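Long-range contact in protein CT_858 (Chlamydia trachomatis, PDB 3DPM), which probably acts as a serine-type endopeptidase of the S41 peptidase family (CPAF): residues 345-350 with 400-405. Residues are numbered along the deposited sequence; the frame is centred on the assembly and turned at random.
Sequences SVLYLY and DNMEGY. With LAS (N-acetyl-S-({(2R,3S,4R)-3-hydroxy-2-[(1S)-1-hydroxy-2-methylpropyl]-4-methyl-5-oxopyrrolidin-2-yl}carbonyl)cysteine), chain C.
Glu403 OE1 is gripped by two donors, Ser345 OG at 2.5 Å, a very short bond, and the indole NE1 of Trp303. A beta-hairpin with a type I' turn, Met402 to Tyr405, docks on the N-terminus of helix 346-354 in the S41 peptidase region. Ser345 is the N-cap: besides donating to the carboxylate, its OG accepts a weak bond from Tyr348 N (3.4 Å, N-H...O angle 168°), so one hydroxyl links helix end and hairpin. Glu403 reaches it because its chain runs extended beyond CG (chi2 -173°). The turn itself is evidenced by the bond from Tyr405 N to Met402 O and by the positive phi of both central residues, Glu403 and Gly404. Next along the helix, Leu347 CD1 touches both CB and CE of Met402, each at 4.0 Å, where the thioether chain bends at chi3. Glu403 O approaches the edge of the Tyr348 ring in its plane and also receives a CA-H...O contact from Tyr348 CA (3.5 Å). On the other side of the helix, Val346 CG2 faces the ligand. Tyr405, whose OH is hydrogen-bonded to His446 N, turns its ring edge to Tyr350 O, with CD1 3.6 Å from that oxygen.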
ATOM      1  N   SER A 345      15.403   6.865  -5.226  1.00 16.85           N
ATOM      2  CA  SER A 345      14.621   7.439  -6.313  1.00 17.65           C
ATOM      3  C   SER A 345      15.377   7.713  -7.613  1.00 18.93           C
ATOM      4  O   SER A 345      16.314   8.519  -7.653  1.00 20.04           O
ATOM      5  CB  SER A 345      13.960   8.733  -5.849  1.00 17.61           C
ATOM      6  OG  SER A 345      13.465   9.445  -6.969  1.00 20.30           O
ATOM      7  N   VAL A 346      14.934   7.053  -8.679  1.00 18.35           N
ATOM      8  CA  VAL A 346      15.522   7.180 -10.012  1.00 20.25           C
ATOM      9  C   VAL A 346      15.503   8.614 -10.560  1.00 19.77           C
ATOM     10  O   VAL A 346      16.502   9.103 -11.092  1.00 19.47           O
ATOM     11  CB  VAL A 346      14.779   6.278 -11.025  1.00 20.82           C
ATOM     12  CG1 VAL A 346      15.493   6.281 -12.350  1.00 22.47           C
ATOM     13  CG2 VAL A 346      14.675   4.869 -10.487  1.00 24.47           C
ATOM     14  N   LEU A 347      14.359   9.278 -10.445  1.00 19.63           N
ATOM     15  CA  LEU A 347      14.235  10.643 -10.943  1.00 19.88           C
ATOM     16  C   LEU A 347      15.247  11.569 -10.286  1.00 18.75           C
ATOM     17  O   LEU A 347      15.884  12.380 -10.953  1.00 18.24           O
ATOM     18  CB  LEU A 347      12.812  11.148 -10.718  1.00 21.39           C
ATOM     19  CG  LEU A 347      11.817  10.453 -11.649  1.00 21.06           C
ATOM     20  CD1 LEU A 347      10.409  10.844 -11.264  1.00 21.46           C
ATOM     21  CD2 LEU A 347      12.120  10.833 -13.099  1.00 21.60           C
ATOM     22  N   TYR A 348      15.390  11.426  -8.974  1.00 19.12           N
ATOM     23  CA  TYR A 348      16.332  12.214  -8.194  1.00 17.47           C
ATOM     24  C   TYR A 348      17.747  11.923  -8.710  1.00 17.94           C
ATOM     25  O   TYR A 348      18.598  12.812  -8.763  1.00 16.81           O
ATOM     26  CB  TYR A 348      16.198  11.830  -6.717  1.00 16.89           C
ATOM     27  CG  TYR A 348      17.173  12.500  -5.788  1.00 16.82           C
ATOM     28  CD1 TYR A 348      17.159  13.884  -5.604  1.00 18.80           C
ATOM     29  CD2 TYR A 348      18.114  11.748  -5.078  1.00 17.99           C
ATOM     30  CE1 TYR A 348      18.058  14.510  -4.729  1.00 18.09           C
ATOM     31  CE2 TYR A 348      19.015  12.356  -4.210  1.00 18.47           C
ATOM     32  CZ  TYR A 348      18.984  13.742  -4.040  1.00 19.00           C
ATOM     33  OH  TYR A 348      19.891  14.357  -3.200  1.00 18.38           O
ATOM     34  N   LEU A 349      17.991  10.674  -9.093  1.00 18.45           N
ATOM     35  CA  LEU A 349      19.297  10.290  -9.617  1.00 20.37           C
ATOM     36  C   LEU A 349      19.535  10.997 -10.958  1.00 21.33           C
ATOM     37  O   LEU A 349      20.639  11.466 -11.232  1.00 19.42           O
ATOM     38  CB  LEU A 349      19.370   8.771  -9.788  1.00 20.41           C
ATOM     39  CG  LEU A 349      20.665   8.100 -10.276  1.00 22.28           C
ATOM     40  CD1 LEU A 349      20.541   7.777 -11.735  1.00 24.33           C
ATOM     41  CD2 LEU A 349      21.876   8.978 -10.001  1.00 21.22           C
ATOM     42  N   TYR A 350      18.499  11.074 -11.795  1.00 21.06           N
ATOM     43  CA  TYR A 350      18.644  11.763 -13.078  1.00 21.80           C
ATOM     44  C   TYR A 350      18.860  13.263 -12.837  1.00 21.29           C
ATOM     45  O   TYR A 350      19.581  13.931 -13.583  1.00 20.64           O
ATOM     46  CB  TYR A 350      17.399  11.557 -13.949  1.00 22.93           C
ATOM     47  CG  TYR A 350      17.220  10.142 -14.447  1.00 24.94           C
ATOM     48  CD1 TYR A 350      18.178   9.157 -14.182  1.00 26.08           C
ATOM     49  CD2 TYR A 350      16.094   9.782 -15.180  1.00 25.69           C
ATOM     50  CE1 TYR A 350      18.016   7.851 -14.630  1.00 25.71           C
ATOM     51  CE2 TYR A 350      15.920   8.474 -15.639  1.00 27.57           C
ATOM     52  CZ  TYR A 350      16.887   7.515 -15.355  1.00 27.43           C
ATOM     53  OH  TYR A 350      16.726   6.218 -15.786  1.00 29.35           O
ATOM     54  N   ASP A 400       7.215  22.107 -12.157  1.00 26.18           N
ATOM     55  CA  ASP A 400       8.415  22.665 -12.770  1.00 29.04           C
ATOM     56  C   ASP A 400       9.510  21.595 -12.891  1.00 28.30           C
ATOM     57  O   ASP A 400      10.406  21.693 -13.730  1.00 28.19           O
ATOM     58  CB  ASP A 400       8.930  23.882 -11.980  1.00 31.33           C
ATOM     59  CG  ASP A 400       7.973  25.091 -12.049  1.00 36.98           C
ATOM     60  OD1 ASP A 400       7.393  25.357 -13.131  1.00 37.86           O
ATOM     61  OD2 ASP A 400       7.812  25.792 -11.019  1.00 38.51           O
ATOM     62  N   ASN A 401       9.420  20.559 -12.063  1.00 28.10           N
ATOM     63  CA  ASN A 401      10.401  19.476 -12.102  1.00 27.65           C
ATOM     64  C   ASN A 401       9.894  18.251 -11.358  1.00 25.87           C
ATOM     65  O   ASN A 401       8.958  18.339 -10.567  1.00 26.35           O
ATOM     66  CB  ASN A 401      11.705  19.914 -11.447  1.00 27.28           C
ATOM     67  CG  ASN A 401      11.551  20.144  -9.960  1.00 28.30           C
ATOM     68  OD1 ASN A 401      11.331  21.269  -9.518  1.00 30.50           O
ATOM     69  ND2 ASN A 401      11.636  19.072  -9.180  1.00 27.15           N
ATOM     70  N   MET A 402      10.525  17.111 -11.619  1.00 25.27           N
ATOM     71  CA  MET A 402      10.176  15.859 -10.950  1.00 26.32           C
ATOM     72  C   MET A 402      11.392  15.449 -10.123  1.00 25.38           C
ATOM     73  O   MET A 402      12.381  14.936 -10.654  1.00 26.11           O
ATOM     74  CB  MET A 402       9.833  14.768 -11.973  1.00 26.94           C
ATOM     75  CG  MET A 402       8.499  14.972 -12.675  1.00 28.83           C
ATOM     76  SD  MET A 402       8.319  13.952 -14.158  1.00 33.04           S
ATOM     77  CE  MET A 402       7.485  12.484 -13.464  1.00 31.20           C
ATOM     78  N   GLU A 403      11.318  15.712  -8.824  1.00 23.70           N
ATOM     79  CA  GLU A 403      12.394  15.398  -7.895  1.00 23.38           C
ATOM     80  C   GLU A 403      13.727  15.969  -8.357  1.00 22.83           C
ATOM     81  O   GLU A 403      14.776  15.329  -8.241  1.00 22.15           O
ATOM     82  CB  GLU A 403      12.479  13.883  -7.684  1.00 22.85           C
ATOM     83  CG  GLU A 403      11.166  13.303  -7.146  1.00 23.74           C
ATOM     84  CD  GLU A 403      11.249  11.822  -6.766  1.00 25.81           C
ATOM     85  OE1 GLU A 403      12.248  11.420  -6.127  1.00 25.40           O
ATOM     86  OE2 GLU A 403      10.304  11.067  -7.088  1.00 23.87           O
ATOM     87  N   GLY A 404      13.664  17.193  -8.882  1.00 22.85           N
ATOM     88  CA  GLY A 404      14.855  17.881  -9.346  1.00 22.03           C
ATOM     89  C   GLY A 404      15.108  17.849 -10.845  1.00 20.95           C
ATOM     90  O   GLY A 404      15.850  18.681 -11.372  1.00 20.01           O
ATOM     91  N   TYR A 405      14.517  16.887 -11.541  1.00 20.03           N
ATOM     92  CA  TYR A 405      14.732  16.800 -12.977  1.00 20.70           C
ATOM     93  C   TYR A 405      13.827  17.769 -13.730  1.00 21.43           C
ATOM     94  O   TYR A 405      12.606  17.685 -13.654  1.00 21.89           O
ATOM     95  CB  TYR A 405      14.484  15.385 -13.486  1.00 19.25           C
ATOM     96  CG  TYR A 405      15.082  15.175 -14.853  1.00 19.57           C
ATOM     97  CD1 TYR A 405      16.454  14.969 -15.005  1.00 19.30           C
ATOM     98  CD2 TYR A 405      14.292  15.236 -16.001  1.00 18.61           C
ATOM     99  CE1 TYR A 405      17.022  14.830 -16.260  1.00 19.06           C
ATOM    100  CE2 TYR A 405      14.851  15.100 -17.265  1.00 18.67           C
ATOM    101  CZ  TYR A 405      16.213  14.897 -17.389  1.00 18.83           C
ATOM    102  OH  TYR A 405      16.766  14.754 -18.637  1.00 19.12           O
TER
HETATM  103  C18 LAS C 800      16.985   1.397  -6.119  1.00 35.43           C
HETATM  104  O19 LAS C 800      17.304   2.451  -5.539  1.00 39.69           O
HETATM  105  C9  LAS C 800      15.503   1.027  -6.224  1.00 37.20           C
HETATM  106  C10 LAS C 800      15.129   0.666  -7.674  1.00 38.48           C
HETATM  107  C11 LAS C 800      15.154   1.751  -8.749  1.00 38.58           C
HETATM  108  C16 LAS C 800      15.852   3.016  -8.260  1.00 38.63           C
HETATM  109  C12 LAS C 800      15.906   1.151  -9.937  1.00 36.81           C
HETATM  110  O17 LAS C 800      13.792   0.179  -7.641  1.00 39.82           O
HETATM  111  N8  LAS C 800      14.660   2.080  -5.563  1.00 36.21           N
HETATM  112  C6  LAS C 800      13.793   1.444  -4.765  1.00 37.34           C
HETATM  113  O7  LAS C 800      12.905   1.992  -4.119  1.00 41.71           O
HETATM  114  C5  LAS C 800      13.967  -0.083  -4.820  1.00 37.18           C
HETATM  115  C20 LAS C 800      13.830  -0.659  -3.406  1.00 35.72           C
HETATM  116  C3  LAS C 800      15.409  -0.211  -5.310  1.00 37.09           C
HETATM  117  O2  LAS C 800      16.212   0.031  -4.148  1.00 39.31           O